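Local atomic coordinates of lysine cyclodeaminase (Streptomyces pristinaespiralis, PDB entry 5YU3), a protein that catalyses the NAD-dependent cyclodeamination of L-lysine to L-pipecolic acid and also recognises L-ornithine and L-2,4-diaminobutyric acid. Residues Asp29-Gly34 / Gly123-Val128; Leu132-Asp137 / Leu159-Gln164; Gly96-Tyr101 / Leu310-Phe315; Arg43-Leu48 / Asp256-Ala261. All blocks are in the same frame, centred on the assembly; numbering follows the deposited sequence.

How the interactions relate
Interaction 3 sets helix 305-321 on the mixed sheet, interaction 1 packs helix 20-39 on helix 115-133, interaction 2 lies among the connections of the parallel sheet, and interaction 4 holds a loop against helix 258-264. Interactions 1 and 2 share helix 115-133, follow one another along the chain and touch where A127 packs on V160, their centres about 14 Å apart. Interaction 1 also touches interaction 3, through R30 and L31 against L310, E313 and V314. Interaction 4 touches none of the others. Interactions 1, 3 and 4 interleave in sequence and lie near the bound proline and NAD; interaction 2 is nested inside the loops closed by 3 and 4.

Interaction 1: residues Asp29-Gly34 / Gly123-Val128; sequences DRLTGG and GAASAV
L31 and T32 of helix 20-39 meet A124, A125 and V128 of helix 115-133 in a buried helix-helix packing, the short axes 9.4 Å apart and crossing at -60°. L31 does most of the work on its side. Its CD2 methyl settles over the backbone of the opposing helix, 3.6 Å from A125 N, and also lies 3.9 Å from A125 CB and 4.0 Å from A124 CB. The small alanines let the leucine come down onto the helix surface, and a chi1 of -164°, which turns CG away from the backbone N, carries the branch across. One turn further along, V128 reaches back: its CG2 branch passes obliquely beside T32, while L31 CB lies at the looser distance of 4.4 Å from the same methyl.

In the second shell, A124 also packs on M24, I27 and I28 of helix 20-39, and both L31 and A125 touch E307 of helix 305-321. The side chain of A125 is about 6 Å from the bound NAD, so helix 115-133 passes close to the cofactor here. The hydroxyl of T32 is hydrogen-bonded to I28 O within its own helix, and this same OG1 rests 3.3 Å from V128 CG2.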
loop_
_atom_site.group_PDB
_atom_site.type_symbol
_atom_site.label_atom_id
_atom_site.label_comp_id
_atom_site.label_asym_id
_atom_site.label_seq_id
_atom_site.Cartn_x
_atom_site.Cartn_y
_atom_site.Cartn_z
ATOM N N ASP A 29 -20.602 -5.178 16.437
ATOM C CA ASP A 29 -20.788 -4.086 17.392
ATOM C C ASP A 29 -19.781 -2.963 17.160
ATOM O O ASP A 29 -20.136 -1.777 17.199
ATOM C CB ASP A 29 -20.667 -4.603 18.829
ATOM C CG ASP A 29 -21.837 -5.498 19.238
ATOM O OD1 ASP A 29 -22.902 -5.446 18.590
ATOM O OD2 ASP A 29 -21.689 -6.255 20.217
ATOM N N ARG A 30 -18.520 -3.315 16.915
ATOM C CA ARG A 30 -17.502 -2.286 16.720
ATOM C C ARG A 30 -17.732 -1.520 15.426
ATOM O O ARG A 30 -17.553 -0.294 15.377
ATOM C CB ARG A 30 -16.116 -2.925 16.728
ATOM C CG ARG A 30 -15.826 -3.640 18.018
ATOM C CD ARG A 30 -15.561 -2.645 19.123
ATOM N NE ARG A 30 -14.169 -2.261 19.077
ATOM C CZ ARG A 30 -13.208 -2.866 19.765
ATOM N NH1 ARG A 30 -13.495 -3.883 20.574
ATOM N NH2 ARG A 30 -11.961 -2.450 19.640
ATOM N N LEU A 31 -18.105 -2.229 14.364
ATOM C CA LEU A 31 -18.416 -1.577 13.099
ATOM C C LEU A 31 -19.602 -0.627 13.243
ATOM O O LEU A 31 -19.583 0.488 12.708
ATOM C CB LEU A 31 -18.690 -2.644 12.043
ATOM C CG LEU A 31 -18.668 -2.249 10.576
ATOM C CD1 LEU A 31 -17.516 -1.282 10.303
ATOM C CD2 LEU A 31 -18.556 -3.507 9.699
ATOM N N THR A 32 -20.637 -1.049 13.973
ATOM C CA THR A 32 -21.796 -0.188 14.202
ATOM C C THR A 32 -21.398 1.105 14.904
ATOM O O THR A 32 -21.786 2.201 14.480
ATOM C CB THR A 32 -22.844 -0.943 15.023
ATOM O OG1 THR A 32 -23.281 -2.091 14.290
ATOM C CG2 THR A 32 -24.049 -0.047 15.311
ATOM N N GLY A 33 -20.619 1.000 15.982
ATOM C CA GLY A 33 -20.191 2.196 16.685
ATOM C C GLY A 33 -19.284 3.069 15.841
ATOM O O GLY A 33 -19.412 4.299 15.841
ATOM N N GLY A 34 -18.363 2.446 15.103
ATOM C CA GLY A 34 -17.443 3.213 14.281
ATOM C C GLY A 34 -18.139 3.937 13.146
ATOM O O GLY A 34 -17.811 5.084 12.837
ATOM N N GLY A 123 -19.135 -9.670 6.145
ATOM C CA GLY A 123 -20.387 -10.137 6.719
ATOM C C GLY A 123 -20.949 -9.154 7.725
ATOM O O GLY A 123 -22.150 -8.864 7.726
ATOM N N ALA A 124 -20.085 -8.615 8.594
ATOM C CA ALA A 124 -20.550 -7.695 9.621
ATOM C C ALA A 124 -21.187 -6.454 9.009
ATOM O O ALA A 124 -22.208 -5.969 9.503
ATOM C CB ALA A 124 -19.397 -7.290 10.543
ATOM N N ALA A 125 -20.593 -5.922 7.943
ATOM C CA ALA A 125 -21.135 -4.703 7.343
ATOM C C ALA A 125 -22.531 -4.954 6.785
ATOM O O ALA A 125 -23.438 -4.129 6.972
ATOM C CB ALA A 125 -20.198 -4.188 6.251
ATOM N N SER A 126 -22.720 -6.095 6.109
ATOM C CA SER A 126 -24.059 -6.470 5.650
ATOM C C SER A 126 -25.028 -6.603 6.818
ATOM O O SER A 126 -26.203 -6.228 6.706
ATOM C CB SER A 126 -24.005 -7.771 4.848
ATOM O OG SER A 126 -23.387 -7.583 3.586
ATOM N N ALA A 127 -24.557 -7.137 7.953
ATOM C CA ALA A 127 -25.422 -7.269 9.123
ATOM C C ALA A 127 -25.824 -5.907 9.673
ATOM O O ALA A 127 -26.981 -5.711 10.065
ATOM C CB ALA A 127 -24.725 -8.092 10.214
ATOM N N VAL A 128 -24.885 -4.952 9.716
ATOM C CA VAL A 128 -25.224 -3.597 10.152
ATOM C C VAL A 128 -26.284 -2.991 9.239
ATOM O O VAL A 128 -27.271 -2.399 9.705
ATOM C CB VAL A 128 -23.963 -2.712 10.198
ATOM C CG1 VAL A 128 -24.332 -1.255 10.486
ATOM C CG2 VAL A 128 -23.006 -3.231 11.254
#

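Interaction 2: residues Leu132-Asp137 / Leu159-Gln164; sequences LLARPD and LVLPLQ
L161 and P162 fit against the chain from A134 to D137, where the exits of two helices run side by side. The buried, apolar part is built on L161. Its CD2 methyl lies 3.6 Å from R135 O, and the other branch, CD1, meets A134 CB at 4.2 Å. With CG anti to the carbonyl carbon (chi1 -62°), the isobutyl group extends to the neighbouring loop, one methyl on a carbonyl oxygen and the other on the alanine. A134, the first residue to depart from helical geometry after helix 115-133, is buried and has H229 of strand 229-232 against its side chain as well.

P162 is exposed, yet its ring lies close along the P136-D137 backbone, with CD 3.1 Å from P136 O and CG 3.8 Å from D137 CA. On the solvent side a water donates to P136 O at 2.7 Å and bridges the two segments through a longer, weak bond to V160 O. Away from the water and from L161, R135 grips D137 side-on: NE bonds to OD1 at 2.8 Å, while NH2 reaches OD2 along a nearly straight path of 169°. This local salt bridge probably helps to hold the arginine end against D137. P162 itself is the centre of an inverse gamma turn. Helix 115-133 leads through this exit into strand 140-144, and helix 148-160 into strand 165-169, so the contact joins two helix-to-strand connections of the parallel, Rossmann-type NAD-binding sheet.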
loop_
_atom_site.group_PDB
_atom_site.type_symbol
_atom_site.label_atom_id
_atom_site.label_comp_id
_atom_site.label_asym_id
_atom_site.label_seq_id
_atom_site.Cartn_x
_atom_site.Cartn_y
_atom_site.Cartn_z
ATOM N N LEU A 132 -30.748 -2.313 9.794
ATOM C CA LEU A 132 -31.432 -1.049 9.539
ATOM C C LEU A 132 -32.519 -1.169 8.475
ATOM O O LEU A 132 -33.527 -0.454 8.550
ATOM C CB LEU A 132 -30.426 0.022 9.102
ATOM C CG LEU A 132 -29.574 0.683 10.197
ATOM C CD1 LEU A 132 -28.258 1.173 9.616
ATOM C CD2 LEU A 132 -30.326 1.828 10.855
ATOM N N LEU A 133 -32.334 -2.035 7.470
ATOM C CA LEU A 133 -33.126 -1.955 6.244
ATOM C C LEU A 133 -33.867 -3.228 5.865
ATOM O O LEU A 133 -34.683 -3.188 4.932
ATOM C CB LEU A 133 -32.225 -1.542 5.064
ATOM C CG LEU A 133 -31.667 -0.119 5.155
ATOM C CD1 LEU A 133 -30.618 0.145 4.081
ATOM C CD2 LEU A 133 -32.799 0.895 5.052
ATOM N N ALA A 134 -33.600 -4.355 6.509
ATOM C CA ALA A 134 -34.412 -5.541 6.282
ATOM C C ALA A 134 -35.496 -5.630 7.348
ATOM O O ALA A 134 -35.352 -5.103 8.457
ATOM C CB ALA A 134 -33.557 -6.813 6.307
ATOM N N ARG A 135 -36.582 -6.305 7.007
ATOM C CA ARG A 135 -37.653 -6.525 7.965
ATOM C C ARG A 135 -37.105 -7.288 9.170
ATOM O O ARG A 135 -36.393 -8.283 8.994
ATOM C CB ARG A 135 -38.787 -7.311 7.312
ATOM C CG ARG A 135 -39.892 -6.444 6.714
ATOM C CD ARG A 135 -41.107 -7.306 6.372
ATOM N NE ARG A 135 -41.867 -7.692 7.564
ATOM C CZ ARG A 135 -42.786 -6.930 8.158
ATOM N NH1 ARG A 135 -43.080 -5.733 7.672
ATOM N NH2 ARG A 135 -43.420 -7.371 9.237
ATOM N N PRO A 136 -37.384 -6.845 10.396
ATOM C CA PRO A 136 -36.827 -7.539 11.566
ATOM C C PRO A 136 -37.321 -8.959 11.730
ATOM O O PRO A 136 -36.707 -9.724 12.481
ATOM C CB PRO A 136 -37.255 -6.653 12.739
ATOM C CG PRO A 136 -38.443 -5.777 12.109
ATOM C CD PRO A 136 -38.159 -5.635 10.840
ATOM N N ASP A 137 -38.403 -9.348 11.051
ATOM C CA ASP A 137 -38.863 -10.727 11.082
ATOM C C ASP A 137 -38.479 -11.490 9.818
ATOM O O ASP A 137 -39.063 -12.546 9.536
ATOM C CB ASP A 137 -40.380 -10.778 11.312
ATOM C CG ASP A 137 -41.167 -10.063 10.228
ATOM O OD1 ASP A 137 -40.555 -9.349 9.406
ATOM O OD2 ASP A 137 -42.409 -10.206 10.198
ATOM N N LEU A 159 -27.085 -13.922 12.775
ATOM C CA LEU A 159 -26.985 -13.422 14.140
ATOM C C LEU A 159 -27.852 -12.205 14.391
ATOM O O LEU A 159 -28.087 -11.863 15.556
ATOM C CB LEU A 159 -25.531 -13.058 14.497
ATOM C CG LEU A 159 -24.501 -14.171 14.306
ATOM C CD1 LEU A 159 -23.117 -13.631 14.597
ATOM C CD2 LEU A 159 -24.796 -15.378 15.196
ATOM N N VAL A 160 -28.311 -11.517 13.343
ATOM C CA VAL A 160 -29.085 -10.296 13.530
ATOM C C VAL A 160 -30.518 -10.417 13.029
ATOM O O VAL A 160 -31.333 -9.524 13.323
ATOM C CB VAL A 160 -28.390 -9.085 12.871
ATOM C CG1 VAL A 160 -26.997 -8.870 13.503
ATOM C CG2 VAL A 160 -28.260 -9.297 11.386
ATOM N N LEU A 161 -30.851 -11.471 12.286
ATOM C CA LEU A 161 -32.199 -11.713 11.797
ATOM C C LEU A 161 -32.624 -13.143 12.098
ATOM O O LEU A 161 -31.789 -14.054 12.126
ATOM C CB LEU A 161 -32.298 -11.471 10.282
ATOM C CG LEU A 161 -32.006 -10.057 9.783
ATOM C CD1 LEU A 161 -31.854 -10.066 8.265
ATOM C CD2 LEU A 161 -33.090 -9.077 10.269
ATOM N N PRO A 162 -33.925 -13.375 12.303
ATOM C CA PRO A 162 -34.417 -14.720 12.653
ATOM C C PRO A 162 -34.540 -15.642 11.445
ATOM O O PRO A 162 -35.612 -16.184 11.140
ATOM C CB PRO A 162 -35.766 -14.407 13.307
ATOM C CG PRO A 162 -36.193 -13.082 12.509
ATOM C CD PRO A 162 -35.086 -12.413 12.287
ATOM N N LEU A 163 -33.420 -15.842 10.755
ATOM C CA LEU A 163 -33.414 -16.595 9.511
ATOM C C LEU A 163 -33.706 -18.063 9.770
ATOM O O LEU A 163 -33.117 -18.680 10.663
ATOM C CB LEU A 163 -32.066 -16.457 8.804
ATOM C CG LEU A 163 -31.660 -15.056 8.347
ATOM C CD1 LEU A 163 -30.359 -15.134 7.568
ATOM C CD2 LEU A 163 -32.748 -14.412 7.490
ATOM N N GLN A 164 -34.616 -18.623 8.976
ATOM C CA GLN A 164 -34.926 -20.039 9.049
ATOM C C GLN A 164 -34.443 -20.827 7.846
ATOM O O GLN A 164 -34.261 -22.044 7.957
ATOM C CB GLN A 164 -36.438 -20.246 9.211
ATOM C CG GLN A 164 -36.962 -19.753 10.551
ATOM C CD GLN A 164 -36.776 -20.785 11.651
ATOM O OE1 GLN A 164 -36.759 -20.449 12.838
ATOM N NE2 GLN A 164 -36.633 -22.053 11.258
HETATM O O HOH W 1 -34.660 -8.891 14.104
#

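Interaction 3: residues Gly96-Tyr101 / Leu310-Phe315; sequences GTVARY and LAMEVF
R100 and E313 form a salt bridge that fastens helix 305-321 across the mixed beta-sheet; the axes of segments 310-315 and 96-101 lie 9.9 Å apart and nearly perpendicular, at -81°. The guanidinium approaches end-on, and both terminal nitrogens converge on one oxygen: NH1 lies 2.6 Å and NH2 2.9 Å from E313 OE1. OE1 lies in the guanidinium plane, at its edge, and the guanidinium and carboxylate planes are nearly coplanar, 12° apart. A bend at chi2 (69°) brings the carboxylate of E313 to the guanidinium, and R30 of helix 20-39 packs on the same glutamate. With an alanine at R100, the E313 carboxylate would probably lose its ionic mate and be freer to turn.

Two residues back along the strand, at V98, packing takes over. M312 stretches its chain between V98 and R100, with CE 4.0 Å from R100 CB, while V98 also meets L117 of helix 115-133 and K77 of the adjacent strand. K77 lines the proline pocket, so this helix-on-sheet layer lies behind a wall of the ligand site. V98 and M312 run alongside each other, pointing opposite ways, and V98 CG1 comes to 3.5 Å from M312 SD.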
loop_
_atom_site.group_PDB
_atom_site.type_symbol
_atom_site.label_atom_id
_atom_site.label_comp_id
_atom_site.label_asym_id
_atom_site.label_seq_id
_atom_site.Cartn_x
_atom_site.Cartn_y
_atom_site.Cartn_z
ATOM N N GLY A 96 -5.179 -11.579 1.275
ATOM C CA GLY A 96 -4.632 -10.306 1.709
ATOM C C GLY A 96 -4.045 -10.351 3.105
ATOM O O GLY A 96 -4.099 -11.370 3.799
ATOM N N THR A 97 -3.489 -9.207 3.506
ATOM C CA THR A 97 -2.851 -9.020 4.804
ATOM C C THR A 97 -3.132 -7.598 5.277
ATOM O O THR A 97 -3.415 -6.707 4.474
ATOM C CB THR A 97 -1.336 -9.282 4.719
ATOM O OG1 THR A 97 -0.841 -8.769 3.482
ATOM C CG2 THR A 97 -1.034 -10.783 4.767
ATOM N N VAL A 98 -3.063 -7.379 6.591
ATOM C CA VAL A 98 -3.363 -6.076 7.175
ATOM C C VAL A 98 -2.195 -5.675 8.062
ATOM O O VAL A 98 -1.794 -6.443 8.944
ATOM C CB VAL A 98 -4.672 -6.072 7.990
ATOM C CG1 VAL A 98 -5.151 -4.634 8.212
ATOM C CG2 VAL A 98 -5.762 -6.895 7.291
ATOM N N ALA A 99 -1.656 -4.476 7.835
ATOM C CA ALA A 99 -0.538 -3.968 8.620
ATOM C C ALA A 99 -0.945 -2.716 9.385
ATOM O O ALA A 99 -1.842 -1.972 8.972
ATOM C CB ALA A 99 0.677 -3.657 7.723
ATOM N N ARG A 100 -0.267 -2.478 10.508
ATOM C CA ARG A 100 -0.453 -1.267 11.287
ATOM C C ARG A 100 0.896 -0.577 11.448
ATOM O O ARG A 100 1.911 -1.243 11.674
ATOM C CB ARG A 100 -1.059 -1.577 12.660
ATOM C CG ARG A 100 -1.338 -0.332 13.478
ATOM C CD ARG A 100 -2.187 -0.643 14.688
ATOM N NE ARG A 100 -3.568 -0.923 14.306
ATOM C CZ ARG A 100 -4.581 -0.964 15.164
ATOM N NH1 ARG A 100 -4.360 -0.739 16.446
ATOM N NH2 ARG A 100 -5.816 -1.227 14.730
ATOM N N TYR A 101 0.898 0.748 11.292
ATOM C CA TYR A 101 2.092 1.587 11.362
ATOM C C TYR A 101 1.890 2.670 12.411
ATOM O O TYR A 101 0.814 3.262 12.499
ATOM C CB TYR A 101 2.391 2.245 9.991
ATOM C CG TYR A 101 2.604 1.239 8.889
ATOM C CD1 TYR A 101 1.524 0.690 8.206
ATOM C CD2 TYR A 101 3.890 0.812 8.549
ATOM C CE1 TYR A 101 1.710 -0.241 7.220
ATOM C CE2 TYR A 101 4.088 -0.124 7.552
ATOM C CZ TYR A 101 2.990 -0.649 6.892
ATOM O OH TYR A 101 3.159 -1.583 5.903
ATOM N N LEU A 310 -10.901 -1.503 12.117
ATOM C CA LEU A 310 -11.731 -1.832 13.271
ATOM C C LEU A 310 -11.690 -3.322 13.573
ATOM O O LEU A 310 -11.573 -3.721 14.740
ATOM C CB LEU A 310 -13.175 -1.390 13.033
ATOM C CG LEU A 310 -13.459 0.102 13.119
ATOM C CD1 LEU A 310 -14.928 0.326 12.821
ATOM C CD2 LEU A 310 -13.095 0.638 14.499
ATOM N N ALA A 311 -11.797 -4.161 12.541
ATOM C CA ALA A 311 -11.703 -5.600 12.774
ATOM C C ALA A 311 -10.314 -5.987 13.267
ATOM O O ALA A 311 -10.174 -6.878 14.116
ATOM C CB ALA A 311 -12.052 -6.369 11.507
ATOM N N MET A 312 -9.271 -5.337 12.742
ATOM C CA MET A 312 -7.926 -5.612 13.249
ATOM C C MET A 312 -7.827 -5.276 14.728
ATOM O O MET A 312 -7.241 -6.041 15.510
ATOM C CB MET A 312 -6.877 -4.832 12.448
ATOM C CG MET A 312 -5.439 -5.060 12.943
ATOM S SD MET A 312 -4.234 -4.726 11.636
ATOM C CE MET A 312 -2.684 -5.248 12.395
ATOM N N GLU A 313 -8.426 -4.159 15.143
ATOM C CA GLU A 313 -8.399 -3.803 16.560
ATOM C C GLU A 313 -9.028 -4.900 17.409
ATOM O O GLU A 313 -8.544 -5.201 18.505
ATOM C CB GLU A 313 -9.118 -2.477 16.784
ATOM C CG GLU A 313 -8.937 -1.887 18.173
ATOM C CD GLU A 313 -7.516 -1.405 18.432
ATOM O OE1 GLU A 313 -6.772 -1.166 17.454
ATOM O OE2 GLU A 313 -7.149 -1.259 19.621
ATOM N N VAL A 314 -10.110 -5.510 16.919
ATOM C CA VAL A 314 -10.744 -6.589 17.672
ATOM C C VAL A 314 -9.793 -7.772 17.816
ATOM O O VAL A 314 -9.676 -8.367 18.896
ATOM C CB VAL A 314 -12.067 -7.006 17.003
ATOM C CG1 VAL A 314 -12.597 -8.280 17.659
ATOM C CG2 VAL A 314 -13.078 -5.872 17.107
ATOM N N PHE A 315 -9.098 -8.129 16.732
ATOM C CA PHE A 315 -8.122 -9.211 16.794
ATOM C C PHE A 315 -6.950 -8.863 17.708
ATOM O O PHE A 315 -6.486 -9.709 18.478
ATOM C CB PHE A 315 -7.608 -9.542 15.392
ATOM C CG PHE A 315 -8.470 -10.518 14.652
ATOM C CD1 PHE A 315 -8.312 -11.881 14.842
ATOM C CD2 PHE A 315 -9.459 -10.074 13.791
ATOM C CE1 PHE A 315 -9.112 -12.788 14.159
ATOM C CE2 PHE A 315 -10.268 -10.977 13.109
ATOM C CZ PHE A 315 -10.093 -12.338 13.298
#

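Interaction 4: residues Arg43-Leu48 / Asp256-Ala261; sequences RHLSPL and DHPEQA
S46 and H257 join an extended loop, 43-48, to a segment, 256-261, that turns into helix 258-264. H257 is the N-cap residue, and the two segments come nearest, CA to CA, between L48 and Q260, 6.2 Å apart.

The imidazole is held through both nitrogens. NE2 donates to S46 O at 2.7 Å, with the oxygen close to the ring plane and an N-H...O angle of 162°. ND1 accepts from Q260 N at 3.2 Å, a capping bond tilted 34° from that plane. L45 CD1 sits over one face in a CH-pi contact, 4.1 Å from the H257 ring centroid, and its other methyl, CD2, lies 3.7 Å from D256 O. Replacing H257 with alanine would probably leave S46 O and Q260 N without these partners and L45 without the ring beneath it. L48 crosses E259 at about a right angle, its CD1 3.5 Å from E259 CD, while CD2 approaches the Q260 backbone.

Q260 bonds onward to R49 and T302, both in the proline pocket, and D256 bonds to T302 and G303. The contact thus brings the loop between helix 20-39 and strand 50-54 against the start of helix 258-264, beside strand 297-300 and helix 305-321.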
loop_
_atom_site.group_PDB
_atom_site.type_symbol
_atom_site.label_atom_id
_atom_site.label_comp_id
_atom_site.label_asym_id
_atom_site.label_seq_id
_atom_site.Cartn_x
_atom_site.Cartn_y
_atom_site.Cartn_z
ATOM N N ARG A 43 -15.186 10.844 13.152
ATOM C CA ARG A 43 -14.197 10.128 12.364
ATOM C C ARG A 43 -14.542 10.345 10.900
ATOM O O ARG A 43 -15.579 10.923 10.568
ATOM C CB ARG A 43 -14.165 8.633 12.702
ATOM C CG ARG A 43 -13.555 8.315 14.047
ATOM C CD ARG A 43 -13.576 6.827 14.320
ATOM N NE ARG A 43 -13.412 6.565 15.745
ATOM C CZ ARG A 43 -12.236 6.417 16.342
ATOM N NH1 ARG A 43 -11.125 6.494 15.630
ATOM N NH2 ARG A 43 -12.168 6.189 17.646
ATOM N N HIS A 44 -13.681 9.864 10.007
ATOM C CA HIS A 44 -13.844 10.198 8.602
ATOM C C HIS A 44 -13.671 8.967 7.729
ATOM O O HIS A 44 -12.890 8.066 8.046
ATOM C CB HIS A 44 -12.865 11.311 8.217
ATOM C CG HIS A 44 -12.984 12.514 9.100
ATOM N ND1 HIS A 44 -14.021 13.416 8.988
ATOM C CD2 HIS A 44 -12.240 12.927 10.152
ATOM C CE1 HIS A 44 -13.893 14.351 9.911
ATOM N NE2 HIS A 44 -12.823 14.075 10.636
ATOM N N LEU A 45 -14.428 8.938 6.632
ATOM C CA LEU A 45 -14.288 7.886 5.634
ATOM C C LEU A 45 -12.846 7.787 5.174
ATOM O O LEU A 45 -12.162 8.801 5.008
ATOM C CB LEU A 45 -15.174 8.163 4.417
ATOM C CG LEU A 45 -16.647 7.778 4.404
ATOM C CD1 LEU A 45 -17.215 8.156 3.038
ATOM C CD2 LEU A 45 -16.822 6.286 4.684
ATOM N N SER A 46 -12.397 6.553 4.954
ATOM C CA SER A 46 -11.073 6.314 4.404
ATOM C C SER A 46 -10.968 6.913 3.002
ATOM O O SER A 46 -11.963 6.999 2.276
ATOM C CB SER A 46 -10.793 4.814 4.363
ATOM O OG SER A 46 -11.215 4.224 5.586
ATOM N N PRO A 47 -9.779 7.341 2.591
ATOM C CA PRO A 47 -9.609 7.784 1.205
ATOM C C PRO A 47 -9.920 6.650 0.244
ATOM O O PRO A 47 -9.951 5.475 0.618
ATOM C CB PRO A 47 -8.138 8.193 1.136
ATOM C CG PRO A 47 -7.512 7.487 2.440
ATOM C CD PRO A 47 -8.471 7.459 3.331
ATOM N N LEU A 48 -10.175 7.014 -1.012
ATOM C CA LEU A 48 -10.383 6.010 -2.047
ATOM C C LEU A 48 -9.209 5.047 -2.081
ATOM O O LEU A 48 -8.052 5.457 -1.985
ATOM C CB LEU A 48 -10.529 6.668 -3.422
ATOM C CG LEU A 48 -11.801 7.424 -3.779
ATOM C CD1 LEU A 48 -11.674 7.991 -5.196
ATOM C CD2 LEU A 48 -12.993 6.503 -3.673
ATOM N N ASP A 256 -21.707 2.163 1.311
ATOM C CA ASP A 256 -20.788 2.277 2.438
ATOM C C ASP A 256 -19.846 3.458 2.251
ATOM O O ASP A 256 -19.475 4.124 3.225
ATOM C CB ASP A 256 -20.015 0.963 2.669
ATOM C CG ASP A 256 -19.205 0.467 1.461
ATOM O OD1 ASP A 256 -19.194 1.055 0.343
ATOM O OD2 ASP A 256 -18.562 -0.597 1.644
ATOM N N HIS A 257 -19.521 3.772 1.013
ATOM C CA HIS A 257 -18.505 4.775 0.691
ATOM C C HIS A 257 -18.952 5.362 -0.635
ATOM O O HIS A 257 -18.715 4.766 -1.693
ATOM C CB HIS A 257 -17.122 4.135 0.594
ATOM C CG HIS A 257 -15.986 5.108 0.522
ATOM N ND1 HIS A 257 -15.879 6.064 -0.468
ATOM C CD2 HIS A 257 -14.887 5.248 1.302
ATOM C CE1 HIS A 257 -14.767 6.757 -0.287
ATOM N NE2 HIS A 257 -14.147 6.284 0.781
ATOM N N PRO A 258 -19.673 6.488 -0.619
ATOM C CA PRO A 258 -20.289 6.977 -1.869
ATOM C C PRO A 258 -19.331 7.114 -3.040
ATOM O O PRO A 258 -19.628 6.628 -4.143
ATOM C CB PRO A 258 -20.880 8.316 -1.441
ATOM C CG PRO A 258 -21.132 8.107 0.132
ATOM C CD PRO A 258 -20.181 7.299 0.549
ATOM N N GLU A 259 -18.182 7.762 -2.835
ATOM C CA GLU A 259 -17.262 7.966 -3.949
ATOM C C GLU A 259 -16.760 6.636 -4.492
ATOM O O GLU A 259 -16.691 6.437 -5.709
ATOM C CB GLU A 259 -16.091 8.852 -3.523
ATOM C CG GLU A 259 -15.165 9.204 -4.675
ATOM C CD GLU A 259 -14.125 10.262 -4.321
ATOM O OE1 GLU A 259 -13.777 10.391 -3.133
ATOM O OE2 GLU A 259 -13.650 10.962 -5.243
ATOM N N GLN A 260 -16.418 5.704 -3.603
ATOM C CA GLN A 260 -15.971 4.388 -4.053
ATOM C C GLN A 260 -17.080 3.625 -4.766
ATOM O O GLN A 260 -16.825 2.918 -5.749
ATOM C CB GLN A 260 -15.490 3.587 -2.853
ATOM C CG GLN A 260 -14.411 2.604 -3.152
ATOM C CD GLN A 260 -13.635 2.301 -1.907
ATOM O OE1 GLN A 260 -12.576 2.880 -1.664
ATOM N NE2 GLN A 260 -14.180 1.418 -1.075
ATOM N N ALA A 261 -18.309 3.722 -4.252
ATOM C CA ALA A 261 -19.423 2.985 -4.836
ATOM C C ALA A 261 -19.765 3.509 -6.225
ATOM O O ALA A 261 -20.136 2.735 -7.112
ATOM C CB ALA A 261 -20.641 3.072 -3.919
#